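Local coordinates for GTP cyclohydrolase 1 type 2 homolog (Escherichia coli, Escherichia coli O157:H7, PDB 1NMO), which binds a pair of metal ions in each subunit of a toroidal hexamer and may take part in degrading radiation-damaged nucleotides, at residues 1-6 with 31-36; 12-17 with 94-99; 131-136 with 166-171; 141-146 with 209-214. One frame throughout, in Å; residues are numbered along the deposited sequence.

Overall arrangement
The four contacts fall into two pairs, one associated with each of the two mixed sheets of the chain. Contacts 1 and 2 share helix 3-13 and touch where Asn3 O meets Tyr94 OH, 2.7 Å apart; contacts 3 and 4 serve the other sheet and meet through Leu133 CD1 and Leu142 CD1, 4.1 Å apart. The centres of contacts 1 and 3 are about 40 Å apart, and contact 4 is as far from contact 1. Backbone hydrogen bonds hold contacts 1 and 3, both partly buried, with long salt bridges at their margins. Contacts 2 and 4 are buried and rely on side-chain packing around an aromatic ring, and contact 2 lies nearest the iron pair.

Contact 1. Residues 1-6 with 31-36; sequences MKNTEL and GKETVQ
Lys2 and Thr34 face each other in a single beta bridge, their CA atoms 4.9 Å apart, just where the chain enters helix 3-13. Val35 N gives a nearly straight bond to Met1 O (2.9 Å, 164° at the hydrogen), while the return bond from Met1 N to Val35 O is weak at 3.3 Å. Further along, Asn3 N donates to Glu33 O over 2.6 Å in the plane of that carbonyl, which also receives a CA-H...O contact from Lys2. Lys2 is the N-cap residue: its O accepts from Glu5 N and Leu6 N, and its N donates to Glu5 OE1 from above the carboxylate plane.

Among the side chains, Val35 reaches the helix with both branches. CG1 meets Leu6 CD2 at 3.9 Å, the two chains crossing at about a right angle, and CG2 faces Asn3 CB; Tyr94 of strand 92-95 lies against Val35 and Leu6. At the exposed surface, Lys2 and Glu33 run side by side into a long salt bridge, NZ to OE2 3.6 Å. With chi1 at 49°, the Asn3 amide lies close to the Glu33 backbone, and its ND2 bonds to Asn92 OD1. A water accepts from Asn3 ND2 at 3.2 Å and donates to Gly31 O at 2.7 Å.

Contact 2. Residues 12-17 with 94-99; sequences EKLNSA and YGWHLP
Trp96 meets the end of helix 3-13 with the pyrrole side of its indole. At the ring edge, in its plane, lies Ser16 OG, 3.5 Å from Trp96 CD1. Leu14 CD1 arrives on a slant, 3.7 Å from Trp96 CG, in a position that is neither squarely over a face nor at the edge. The indole nitrogen is held by another partner: NE1 is hydrogen-bonded to Asn11 OD1 on the same helix, which restrains the rotation of the ring, while Ile10 and Ile61 also pack against it.

The second surface for these residues is the ring of Pro99, at the start of helix 98-102. Its CB touches Leu14 CB at 4.0 Å, and its CG lies 3.5 Å from Ser16 OG. The serine oxygen reaches both partners because it stands opposite its own backbone N (chi1 -178°), pointing into the angle between indole and proline. Between Leu14 and Ser16 the helix closes in a Schellman motif, with Asn15 at positive phi. The carbonyl thus left at the helix end is used: one water donates to Leu14 O (2.8 Å) and to Pro99 O (2.9 Å), linking the end of helix 3-13 to helix 98-102.

The 94-99 segment also reaches toward the metal site through its backbone: Trp96 O accepts from His63 ND1, and His63 binds iron. Pro99 has its side chain about 9 Å from a bound iron ion. Trp96 is thus a second-shell residue of the dinuclear metal site of this NIF3-family protein, and the Leu14 and Ser16 packing backs it.

Contact 3. Residues 131-136 with 166-171; sequences GELTMP and QRVAWC
Gly131 and Val168 form a hydrogen-bonded antiparallel pair between strands 128-137 and 165-170 of the six-stranded mixed sheet. Gly131 N donates to Val168 O at 2.9 Å, and Val168 N returns a straighter bond to Gly131 O at 2.7 Å (171° at the hydrogen). A third bond, Leu133 N to Gln166 O, is 2.9 Å long. Between the Gly131-Val168 pair and the Leu133-Gln166 bond, Glu132 and Arg167 form a non-hydrogen-bonded pair with CA atoms 4.4 Å apart. The short strand axes lie 123° apart, so the pairing is strongly twisted and brief.

The side chains of Glu132 and Arg167 share one face of the sheet. Glu132 OE2 approaches the edge of the Arg167 guanidinium, 3.7 Å from NH2, a long salt bridge in which the two planes are turned 66° apart. Val168, on the other face, meets Leu133 CG with its CG2 at 4.3 Å, and Ile191 of the next strand also lies against it. Past the corner at Thr134 and Met135, Pro136 returns alongside Gln166, CB to CB 4.1 Å.

Farther out, Asp188 OD2 accepts from both Gln166 N and Arg167 N and so fixes the start of the second strand. Trp170 is tied by NE1 to Asn109 O and touches Val120 and Ile191. Its ring presents an edge to the neighbouring strand, with CZ3 lying 3.6 Å from Gly131 N.

Contact 4. Residues 141-146 with 209-214; sequences ELASWI and HFYAAG
Tyr211 and Ile146 supply the CH-pi part of this contact. Ile146 CD1 sits over one face of the phenol ring, 4.1 Å from the centroid and 28° off the normal. The isoleucine's CG1 branch stands opposite the carbonyl carbon (chi1 -67°), and with chi2 extended as well, this sets CD1 over the ring, while CG2 diverges to meet Ala213 CB at 3.9 Å.

Plain apolar packing fills in round the same ring. Ala143 CB lies at its edge, in plane, 3.9 Å from Tyr211 CE2. Leu142 crosses it obliquely, with CD2 3.9 Å from Tyr211 CE1 and CB 3.5 Å from Tyr211 OH. Tyr211 also stacks with Trp156.

The polar end of the ring is satisfied from just before the segment: Tyr211 OH is hydrogen-bonded to Gly139 O at the beginning of the helix. That bond ties the strand to the first turn, whereas Ile146 and Ala213 meet about two turns later, so the contact follows the helix along its length.

Helix 141-146 and strand 209-212 run 19° from parallel with axes 10.0 Å apart, the layered geometry of a helix packed on a sheet in an alpha/beta fold.

Contact 1. Residues 1-6 with 31-36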
loop_
_atom_site.group_PDB
_atom_site.type_symbol
_atom_site.label_atom_id
_atom_site.label_comp_id
_atom_site.label_asym_id
_atom_site.label_seq_id
_atom_site.Cartn_x
_atom_site.Cartn_y
_atom_site.Cartn_z
HETATM N N MSE A 1 22.416 41.642 -21.234
HETATM C CA MSE A 1 21.910 41.705 -22.639
HETATM C C MSE A 1 20.507 42.297 -22.555
HETATM O O MSE A 1 19.835 42.136 -21.543
HETATM C CB MSE A 1 21.853 40.279 -23.192
HETATM C CG MSE A 1 21.520 40.216 -24.618
HETATM SE SE MSE A 1 21.501 38.395 -25.353
HETATM C CE MSE A 1 23.272 37.762 -24.700
ATOM N N LYS A 2 20.053 42.974 -23.605
ATOM C CA LYS A 2 18.715 43.576 -23.598
ATOM C C LYS A 2 17.644 42.568 -23.907
ATOM O O LYS A 2 17.794 41.848 -24.885
ATOM C CB LYS A 2 18.612 44.683 -24.667
ATOM C CG LYS A 2 19.526 45.912 -24.445
ATOM C CD LYS A 2 19.046 47.095 -25.358
ATOM C CE LYS A 2 20.116 48.197 -25.479
ATOM N NZ LYS A 2 20.329 48.864 -24.168
ATOM N N ASN A 3 16.526 42.573 -23.175
ATOM C CA ASN A 3 15.506 41.598 -23.478
ATOM C C ASN A 3 15.218 41.430 -24.981
ATOM O O ASN A 3 14.982 40.321 -25.439
ATOM C CB ASN A 3 14.208 41.905 -22.732
ATOM C CG ASN A 3 13.779 43.367 -22.884
ATOM O OD1 ASN A 3 14.478 44.130 -23.510
ATOM N ND2 ASN A 3 12.665 43.749 -22.284
ATOM N N THR A 4 15.284 42.500 -25.776
ATOM C CA THR A 4 14.947 42.340 -27.214
ATOM C C THR A 4 16.078 41.718 -28.043
ATOM O O THR A 4 15.848 41.183 -29.129
ATOM C CB THR A 4 14.632 43.652 -27.799
ATOM O OG1 THR A 4 15.688 44.539 -27.398
ATOM C CG2 THR A 4 13.246 44.174 -27.310
ATOM N N GLU A 5 17.298 41.835 -27.537
ATOM C CA GLU A 5 18.481 41.284 -28.161
ATOM C C GLU A 5 18.419 39.827 -27.886
ATOM O O GLU A 5 18.594 39.059 -28.774
ATOM C CB GLU A 5 19.747 41.812 -27.489
ATOM C CG GLU A 5 20.404 42.877 -28.306
ATOM C CD GLU A 5 21.181 43.885 -27.462
ATOM O OE1 GLU A 5 21.713 43.577 -26.352
ATOM O OE2 GLU A 5 21.287 45.009 -27.949
ATOM N N LEU A 6 18.155 39.417 -26.645
ATOM C CA LEU A 6 18.076 37.984 -26.393
ATOM C C LEU A 6 16.902 37.384 -27.176
ATOM O O LEU A 6 16.962 36.248 -27.565
ATOM C CB LEU A 6 17.947 37.705 -24.900
ATOM C CG LEU A 6 17.559 36.305 -24.349
ATOM C CD1 LEU A 6 18.626 35.248 -24.815
ATOM C CD2 LEU A 6 17.459 36.324 -22.816
ATOM N N GLY A 31 9.310 42.471 -19.637
ATOM C CA GLY A 31 9.724 42.839 -18.286
ATOM C C GLY A 31 10.927 43.803 -18.317
ATOM O O GLY A 31 11.005 44.651 -19.228
ATOM N N LYS A 32 11.824 43.736 -17.304
ATOM C CA LYS A 32 12.976 44.652 -17.221
ATOM C C LYS A 32 13.834 44.508 -18.466
ATOM O O LYS A 32 14.070 43.412 -18.995
ATOM C CB LYS A 32 13.810 44.386 -15.982
ATOM C CG LYS A 32 14.217 42.975 -15.952
ATOM C CD LYS A 32 15.182 42.602 -14.825
ATOM C CE LYS A 32 14.724 43.032 -13.442
ATOM N NZ LYS A 32 14.953 41.866 -12.519
ATOM N N GLU A 33 14.319 45.639 -18.954
ATOM C CA GLU A 33 15.094 45.605 -20.202
ATOM C C GLU A 33 16.396 44.785 -20.105
ATOM O O GLU A 33 16.746 44.037 -21.019
ATOM C CB GLU A 33 15.384 47.053 -20.655
ATOM C CG GLU A 33 16.481 47.145 -21.668
ATOM C CD GLU A 33 16.469 48.482 -22.327
ATOM O OE1 GLU A 33 15.481 48.725 -23.101
ATOM O OE2 GLU A 33 17.406 49.284 -22.068
ATOM N N THR A 34 17.092 44.920 -18.997
ATOM C CA THR A 34 18.351 44.220 -18.798
ATOM C C THR A 34 18.191 42.826 -18.214
ATOM O O THR A 34 17.806 42.682 -17.032
ATOM C CB THR A 34 19.243 45.087 -17.871
ATOM O OG1 THR A 34 19.290 46.411 -18.440
ATOM C CG2 THR A 34 20.661 44.534 -17.770
ATOM N N VAL A 35 18.497 41.818 -19.013
ATOM C CA VAL A 35 18.393 40.415 -18.574
ATOM C C VAL A 35 19.757 39.758 -18.358
ATOM O O VAL A 35 20.584 39.703 -19.280
ATOM C CB VAL A 35 17.642 39.562 -19.626
ATOM C CG1 VAL A 35 17.874 38.076 -19.302
ATOM C CG2 VAL A 35 16.121 39.876 -19.616
ATOM N N GLN A 36 19.998 39.269 -17.158
ATOM C CA GLN A 36 21.238 38.596 -16.811
ATOM C C GLN A 36 21.014 37.197 -16.232
ATOM O O GLN A 36 21.701 36.245 -16.617
ATOM C CB GLN A 36 22.045 39.380 -15.780
ATOM C CG GLN A 36 23.220 38.524 -15.209
ATOM C CD GLN A 36 24.229 37.948 -16.328
ATOM O OE1 GLN A 36 24.975 36.914 -16.096
ATOM N NE2 GLN A 36 24.266 38.625 -17.531
HETATM O O HOH W 1 11.552 46.522 -21.159
#

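Contact 2. Residues 12-17 with 94-99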
loop_
_atom_site.group_PDB
_atom_site.type_symbol
_atom_site.label_atom_id
_atom_site.label_comp_id
_atom_site.label_asym_id
_atom_site.label_seq_id
_atom_site.Cartn_x
_atom_site.Cartn_y
_atom_site.Cartn_z
ATOM N N GLU A 12 16.892 34.083 -34.177
ATOM C CA GLU A 12 17.719 33.714 -35.345
ATOM C C GLU A 12 18.319 32.314 -35.262
ATOM O O GLU A 12 18.392 31.629 -36.280
ATOM C CB GLU A 12 18.823 34.760 -35.622
ATOM C CG GLU A 12 18.219 35.968 -36.435
ATOM C CD GLU A 12 19.005 37.278 -36.226
ATOM O OE1 GLU A 12 20.191 37.196 -35.766
ATOM O OE2 GLU A 12 18.449 38.384 -36.543
ATOM N N LYS A 13 18.699 31.875 -34.065
ATOM C CA LYS A 13 19.278 30.529 -33.909
ATOM C C LYS A 13 18.250 29.442 -34.213
ATOM O O LYS A 13 18.513 28.465 -34.924
ATOM C CB LYS A 13 19.840 30.377 -32.499
ATOM C CG LYS A 13 20.452 28.970 -32.135
ATOM C CD LYS A 13 21.584 28.488 -33.074
ATOM C CE LYS A 13 22.287 27.222 -32.555
ATOM N NZ LYS A 13 23.554 26.752 -33.398
ATOM N N LEU A 14 17.042 29.616 -33.729
ATOM C CA LEU A 14 16.037 28.608 -33.990
ATOM C C LEU A 14 15.360 28.807 -35.308
ATOM O O LEU A 14 14.456 28.052 -35.643
ATOM C CB LEU A 14 14.996 28.624 -32.872
ATOM C CG LEU A 14 15.492 28.348 -31.458
ATOM C CD1 LEU A 14 14.304 28.089 -30.546
ATOM C CD2 LEU A 14 16.407 27.150 -31.430
ATOM N N ASN A 15 15.786 29.817 -36.068
ATOM C CA ASN A 15 15.110 30.135 -37.357
ATOM C C ASN A 15 13.613 30.113 -37.077
ATOM O O ASN A 15 12.824 29.508 -37.793
ATOM C CB ASN A 15 15.512 29.110 -38.425
ATOM C CG ASN A 15 17.034 29.177 -38.717
ATOM O OD1 ASN A 15 17.549 30.223 -39.195
ATOM N ND2 ASN A 15 17.767 28.087 -38.396
ATOM N N SER A 16 13.238 30.822 -36.013
ATOM C CA SER A 16 11.862 30.869 -35.565
ATOM C C SER A 16 10.862 31.569 -36.495
ATOM O O SER A 16 9.782 31.062 -36.756
ATOM C CB SER A 16 11.821 31.506 -34.178
ATOM O OG SER A 16 10.485 31.527 -33.676
ATOM N N ALA A 17 11.210 32.747 -36.977
ATOM C CA ALA A 17 10.271 33.486 -37.813
ATOM C C ALA A 17 9.591 32.714 -38.957
ATOM O O ALA A 17 8.370 32.890 -39.209
ATOM C CB ALA A 17 10.980 34.754 -38.366
ATOM N N TYR A 94 9.666 34.409 -22.174
ATOM C CA TYR A 94 9.844 34.114 -23.603
ATOM C C TYR A 94 9.417 32.663 -23.657
ATOM O O TYR A 94 9.569 31.944 -22.635
ATOM C CB TYR A 94 11.323 34.118 -24.040
ATOM C CG TYR A 94 12.141 35.403 -23.814
ATOM C CD1 TYR A 94 12.523 35.778 -22.559
ATOM C CD2 TYR A 94 12.542 36.203 -24.894
ATOM C CE1 TYR A 94 13.314 36.927 -22.341
ATOM C CE2 TYR A 94 13.319 37.369 -24.701
ATOM C CZ TYR A 94 13.710 37.710 -23.426
ATOM O OH TYR A 94 14.554 38.808 -23.245
ATOM N N GLY A 95 8.883 32.245 -24.816
ATOM C CA GLY A 95 8.505 30.860 -25.105
ATOM C C GLY A 95 8.813 30.582 -26.606
ATOM O O GLY A 95 8.683 31.501 -27.441
ATOM N N TRP A 96 9.299 29.379 -26.963
ATOM C CA TRP A 96 9.492 28.960 -28.345
ATOM C C TRP A 96 8.832 27.582 -28.460
ATOM O O TRP A 96 9.286 26.608 -27.854
ATOM C CB TRP A 96 10.962 28.847 -28.723
ATOM C CG TRP A 96 11.519 30.158 -29.136
ATOM C CD1 TRP A 96 11.465 30.707 -30.377
ATOM C CD2 TRP A 96 12.097 31.166 -28.279
ATOM N NE1 TRP A 96 11.958 31.980 -30.360
ATOM C CE2 TRP A 96 12.356 32.293 -29.087
ATOM C CE3 TRP A 96 12.426 31.216 -26.899
ATOM C CZ2 TRP A 96 12.910 33.458 -28.582
ATOM C CZ3 TRP A 96 12.973 32.359 -26.385
ATOM C CH2 TRP A 96 13.214 33.488 -27.233
ATOM N N HIS A 97 7.759 27.481 -29.241
ATOM C CA HIS A 97 7.045 26.222 -29.417
ATOM C C HIS A 97 7.631 25.414 -30.609
ATOM O O HIS A 97 8.732 24.878 -30.472
ATOM C CB HIS A 97 5.544 26.511 -29.582
ATOM C CG HIS A 97 4.667 25.297 -29.558
ATOM N ND1 HIS A 97 3.750 25.025 -30.561
ATOM C CD2 HIS A 97 4.598 24.251 -28.693
ATOM C CE1 HIS A 97 3.164 23.860 -30.321
ATOM N NE2 HIS A 97 3.656 23.369 -29.195
ATOM N N LEU A 98 7.005 25.361 -31.793
ATOM C CA LEU A 98 7.564 24.462 -32.830
ATOM C C LEU A 98 9.044 24.623 -33.143
ATOM O O LEU A 98 9.801 23.606 -33.324
ATOM C CB LEU A 98 6.702 24.501 -34.113
ATOM C CG LEU A 98 5.242 24.077 -33.755
ATOM C CD1 LEU A 98 4.323 24.114 -34.992
ATOM C CD2 LEU A 98 5.208 22.680 -33.177
ATOM N N PRO A 99 9.528 25.869 -33.179
ATOM C CA PRO A 99 10.964 25.964 -33.486
ATOM C C PRO A 99 11.799 25.157 -32.508
ATOM O O PRO A 99 12.864 24.575 -32.871
ATOM C CB PRO A 99 11.246 27.473 -33.417
ATOM C CG PRO A 99 9.893 28.076 -33.853
ATOM C CD PRO A 99 8.924 27.199 -33.042
HETATM O O HOH W 2 13.961 25.318 -35.423
#

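Contact 3. Residues 131-136 with 166-171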
loop_
_atom_site.group_PDB
_atom_site.type_symbol
_atom_site.label_atom_id
_atom_site.label_comp_id
_atom_site.label_asym_id
_atom_site.label_seq_id
_atom_site.Cartn_x
_atom_site.Cartn_y
_atom_site.Cartn_z
ATOM N N GLY A 131 14.738 7.272 -38.174
ATOM C CA GLY A 131 16.117 6.815 -38.183
ATOM C C GLY A 131 16.189 5.402 -37.618
ATOM O O GLY A 131 15.163 4.681 -37.629
ATOM N N GLU A 132 17.362 5.049 -37.090
ATOM C CA GLU A 132 17.582 3.739 -36.530
ATOM C C GLU A 132 18.338 3.671 -35.222
ATOM O O GLU A 132 19.353 4.374 -34.973
ATOM C CB GLU A 132 18.369 2.864 -37.517
ATOM C CG GLU A 132 17.848 2.849 -38.965
ATOM C CD GLU A 132 18.520 1.768 -39.831
ATOM O OE1 GLU A 132 19.703 1.388 -39.572
ATOM O OE2 GLU A 132 17.838 1.304 -40.760
ATOM N N LEU A 133 17.841 2.809 -34.360
ATOM C CA LEU A 133 18.560 2.594 -33.110
ATOM C C LEU A 133 19.915 2.015 -33.552
ATOM O O LEU A 133 19.979 1.130 -34.433
ATOM C CB LEU A 133 17.859 1.528 -32.272
ATOM C CG LEU A 133 16.616 2.034 -31.590
ATOM C CD1 LEU A 133 15.736 0.831 -31.215
ATOM C CD2 LEU A 133 17.025 2.866 -30.372
ATOM N N THR A 134 20.988 2.537 -32.970
ATOM C CA THR A 134 22.316 2.061 -33.234
ATOM C C THR A 134 22.456 0.713 -32.549
ATOM O O THR A 134 23.489 0.102 -32.609
ATOM C CB THR A 134 23.376 2.987 -32.647
ATOM O OG1 THR A 134 22.931 3.473 -31.374
ATOM C CG2 THR A 134 23.652 4.145 -33.615
HETATM N N MSE A 135 21.455 0.256 -31.842
HETATM C CA MSE A 135 21.591 -1.082 -31.300
HETATM C C MSE A 135 20.196 -1.627 -31.271
HETATM O O MSE A 135 19.515 -1.566 -30.221
HETATM C CB MSE A 135 22.212 -1.067 -29.923
HETATM C CG MSE A 135 22.952 -2.385 -29.669
HETATM SE SE MSE A 135 23.248 -2.783 -27.724
HETATM C CE MSE A 135 21.375 -2.919 -27.121
ATOM N N PRO A 136 19.745 -2.223 -32.414
ATOM C CA PRO A 136 18.363 -2.762 -32.492
ATOM C C PRO A 136 18.139 -3.697 -31.371
ATOM O O PRO A 136 19.086 -4.338 -31.020
ATOM C CB PRO A 136 18.321 -3.486 -33.825
ATOM C CG PRO A 136 19.496 -2.848 -34.650
ATOM C CD PRO A 136 20.569 -2.710 -33.545
ATOM N N GLN A 166 14.355 -1.820 -35.276
ATOM C CA GLN A 166 15.560 -1.177 -35.820
ATOM C C GLN A 166 15.257 0.257 -36.290
ATOM O O GLN A 166 15.886 1.189 -35.848
ATOM C CB GLN A 166 16.143 -2.014 -37.020
ATOM C CG GLN A 166 17.159 -1.185 -37.829
ATOM C CD GLN A 166 18.284 -2.022 -38.400
ATOM O OE1 GLN A 166 19.429 -1.546 -38.557
ATOM N NE2 GLN A 166 17.981 -3.258 -38.712
ATOM N N ARG A 167 14.284 0.394 -37.192
ATOM C CA ARG A 167 13.905 1.681 -37.787
ATOM C C ARG A 167 12.788 2.257 -36.960
ATOM O O ARG A 167 11.809 1.583 -36.660
ATOM C CB ARG A 167 13.496 1.447 -39.276
ATOM C CG ARG A 167 12.922 2.647 -40.009
ATOM C CD ARG A 167 12.689 2.257 -41.518
ATOM N NE ARG A 167 14.016 1.999 -42.080
ATOM C CZ ARG A 167 14.443 2.470 -43.246
ATOM N NH1 ARG A 167 13.620 3.211 -43.997
ATOM N NH2 ARG A 167 15.737 2.283 -43.601
ATOM N N VAL A 168 12.929 3.512 -36.594
ATOM C CA VAL A 168 11.986 4.192 -35.703
ATOM C C VAL A 168 11.563 5.594 -36.191
ATOM O O VAL A 168 12.250 6.193 -37.045
ATOM C CB VAL A 168 12.722 4.366 -34.373
ATOM C CG1 VAL A 168 11.896 5.137 -33.425
ATOM C CG2 VAL A 168 13.020 3.008 -33.804
ATOM N N ALA A 169 10.411 6.117 -35.760
ATOM C CA ALA A 169 10.173 7.523 -36.148
ATOM C C ALA A 169 9.606 8.084 -34.835
ATOM O O ALA A 169 9.216 7.306 -33.963
ATOM C CB ALA A 169 9.197 7.672 -37.324
ATOM N N TRP A 170 9.526 9.395 -34.654
ATOM C CA TRP A 170 9.066 9.855 -33.376
ATOM C C TRP A 170 8.653 11.274 -33.486
ATOM O O TRP A 170 8.998 11.923 -34.479
ATOM C CB TRP A 170 10.213 9.738 -32.383
ATOM C CG TRP A 170 11.442 10.580 -32.685
ATOM C CD1 TRP A 170 11.723 11.826 -32.225
ATOM C CD2 TRP A 170 12.543 10.225 -33.561
ATOM N NE1 TRP A 170 12.921 12.281 -32.754
ATOM C CE2 TRP A 170 13.445 11.321 -33.570
ATOM C CE3 TRP A 170 12.847 9.077 -34.343
ATOM C CZ2 TRP A 170 14.639 11.307 -34.319
ATOM C CZ3 TRP A 170 14.042 9.055 -35.108
ATOM C CH2 TRP A 170 14.911 10.160 -35.084
ATOM N N CYS A 171 7.911 11.765 -32.498
ATOM C CA CYS A 171 7.550 13.190 -32.457
ATOM C C CYS A 171 7.389 13.409 -30.973
ATOM O O CYS A 171 6.600 12.711 -30.401
ATOM C CB CYS A 171 6.214 13.511 -33.163
ATOM S SG CYS A 171 5.854 15.319 -33.058
#

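Contact 4. Residues 141-146 with 209-214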
loop_
_atom_site.group_PDB
_atom_site.type_symbol
_atom_site.label_atom_id
_atom_site.label_comp_id
_atom_site.label_asym_id
_atom_site.label_seq_id
_atom_site.Cartn_x
_atom_site.Cartn_y
_atom_site.Cartn_z
ATOM N N GLU A 141 12.447 -4.660 -24.561
ATOM C CA GLU A 141 13.763 -4.090 -24.243
ATOM C C GLU A 141 13.773 -2.592 -24.575
ATOM O O GLU A 141 14.349 -1.776 -23.828
ATOM C CB GLU A 141 14.832 -4.796 -25.083
ATOM C CG GLU A 141 16.057 -5.127 -24.244
ATOM C CD GLU A 141 17.208 -5.748 -25.075
ATOM O OE1 GLU A 141 16.976 -6.850 -25.692
ATOM O OE2 GLU A 141 18.327 -5.127 -25.077
ATOM N N LEU A 142 13.157 -2.211 -25.680
ATOM C CA LEU A 142 13.152 -0.796 -26.008
ATOM C C LEU A 142 12.357 -0.064 -24.910
ATOM O O LEU A 142 12.694 1.033 -24.520
ATOM C CB LEU A 142 12.516 -0.553 -27.393
ATOM C CG LEU A 142 12.571 0.921 -27.807
ATOM C CD1 LEU A 142 13.991 1.420 -27.594
ATOM C CD2 LEU A 142 12.149 1.105 -29.283
ATOM N N ALA A 143 11.308 -0.685 -24.398
ATOM C CA ALA A 143 10.470 -0.074 -23.354
ATOM C C ALA A 143 11.268 0.169 -22.129
ATOM O O ALA A 143 11.240 1.258 -21.542
ATOM C CB ALA A 143 9.330 -0.972 -23.008
ATOM N N SER A 144 11.997 -0.855 -21.723
ATOM C CA SER A 144 12.841 -0.689 -20.536
ATOM C C SER A 144 13.902 0.345 -20.705
ATOM O O SER A 144 14.261 1.023 -19.754
ATOM C CB SER A 144 13.546 -1.987 -20.181
ATOM O OG SER A 144 12.606 -2.727 -19.473
ATOM N N TRP A 145 14.430 0.446 -21.909
ATOM C CA TRP A 145 15.477 1.416 -22.223
ATOM C C TRP A 145 14.948 2.877 -22.126
ATOM O O TRP A 145 15.566 3.811 -21.526
ATOM C CB TRP A 145 15.908 1.124 -23.651
ATOM C CG TRP A 145 16.794 2.140 -24.237
ATOM C CD1 TRP A 145 16.564 2.901 -25.337
ATOM C CD2 TRP A 145 18.124 2.400 -23.825
ATOM N NE1 TRP A 145 17.709 3.636 -25.667
ATOM C CE2 TRP A 145 18.674 3.337 -24.742
ATOM C CE3 TRP A 145 18.918 1.918 -22.768
ATOM C CZ2 TRP A 145 19.970 3.809 -24.622
ATOM C CZ3 TRP A 145 20.223 2.387 -22.655
ATOM C CH2 TRP A 145 20.734 3.330 -23.591
ATOM N N ILE A 146 13.815 3.089 -22.771
ATOM C CA ILE A 146 13.173 4.402 -22.774
ATOM C C ILE A 146 12.936 4.817 -21.301
ATOM O O ILE A 146 13.229 5.976 -20.893
ATOM C CB ILE A 146 11.854 4.304 -23.604
ATOM C CG1 ILE A 146 12.240 4.055 -25.074
ATOM C CG2 ILE A 146 11.002 5.562 -23.495
ATOM C CD1 ILE A 146 11.095 4.128 -26.131
ATOM N N HIS A 209 5.513 -1.181 -33.046
ATOM C CA HIS A 209 5.627 -1.006 -31.635
ATOM C C HIS A 209 5.310 0.452 -31.392
ATOM O O HIS A 209 5.882 1.312 -32.077
ATOM C CB HIS A 209 7.074 -1.263 -31.185
ATOM C CG HIS A 209 7.454 -2.709 -31.167
ATOM N ND1 HIS A 209 7.004 -3.581 -30.197
ATOM C CD2 HIS A 209 8.189 -3.451 -32.042
ATOM C CE1 HIS A 209 7.431 -4.810 -30.474
ATOM N NE2 HIS A 209 8.152 -4.756 -31.587
ATOM N N PHE A 210 4.448 0.751 -30.410
ATOM C CA PHE A 210 4.133 2.148 -30.121
ATOM C C PHE A 210 4.472 2.424 -28.654
ATOM O O PHE A 210 4.196 1.574 -27.825
ATOM C CB PHE A 210 2.639 2.478 -30.381
ATOM C CG PHE A 210 2.239 3.745 -29.774
ATOM C CD1 PHE A 210 2.695 4.948 -30.297
ATOM C CD2 PHE A 210 1.499 3.761 -28.601
ATOM C CE1 PHE A 210 2.426 6.179 -29.675
ATOM C CE2 PHE A 210 1.225 4.988 -27.963
ATOM C CZ PHE A 210 1.699 6.195 -28.514
ATOM N N TYR A 211 5.057 3.580 -28.361
ATOM C CA TYR A 211 5.460 3.994 -27.008
ATOM C C TYR A 211 4.901 5.400 -26.783
ATOM O O TYR A 211 5.089 6.269 -27.657
ATOM C CB TYR A 211 6.996 4.135 -26.873
ATOM C CG TYR A 211 7.695 2.863 -27.182
ATOM C CD1 TYR A 211 7.865 2.452 -28.473
ATOM C CD2 TYR A 211 8.024 1.989 -26.148
ATOM C CE1 TYR A 211 8.331 1.148 -28.739
ATOM C CE2 TYR A 211 8.500 0.729 -26.376
ATOM C CZ TYR A 211 8.650 0.290 -27.678
ATOM O OH TYR A 211 9.106 -1.036 -27.876
ATOM N N ALA A 212 4.228 5.629 -25.633
ATOM C CA ALA A 212 3.704 6.975 -25.326
ATOM C C ALA A 212 4.653 7.217 -24.185
ATOM O O ALA A 212 4.429 6.695 -23.099
ATOM C CB ALA A 212 2.284 6.894 -24.848
ATOM N N ALA A 213 5.737 7.971 -24.413
ATOM C CA ALA A 213 6.767 8.086 -23.386
ATOM C C ALA A 213 6.610 9.210 -22.434
ATOM O O ALA A 213 7.511 9.429 -21.611
ATOM C CB ALA A 213 8.122 8.145 -24.018
ATOM N N GLY A 214 5.473 9.917 -22.535
ATOM C CA GLY A 214 5.216 11.044 -21.652
ATOM C C GLY A 214 5.372 12.384 -22.330
ATOM O O GLY A 214 6.357 12.611 -23.007
#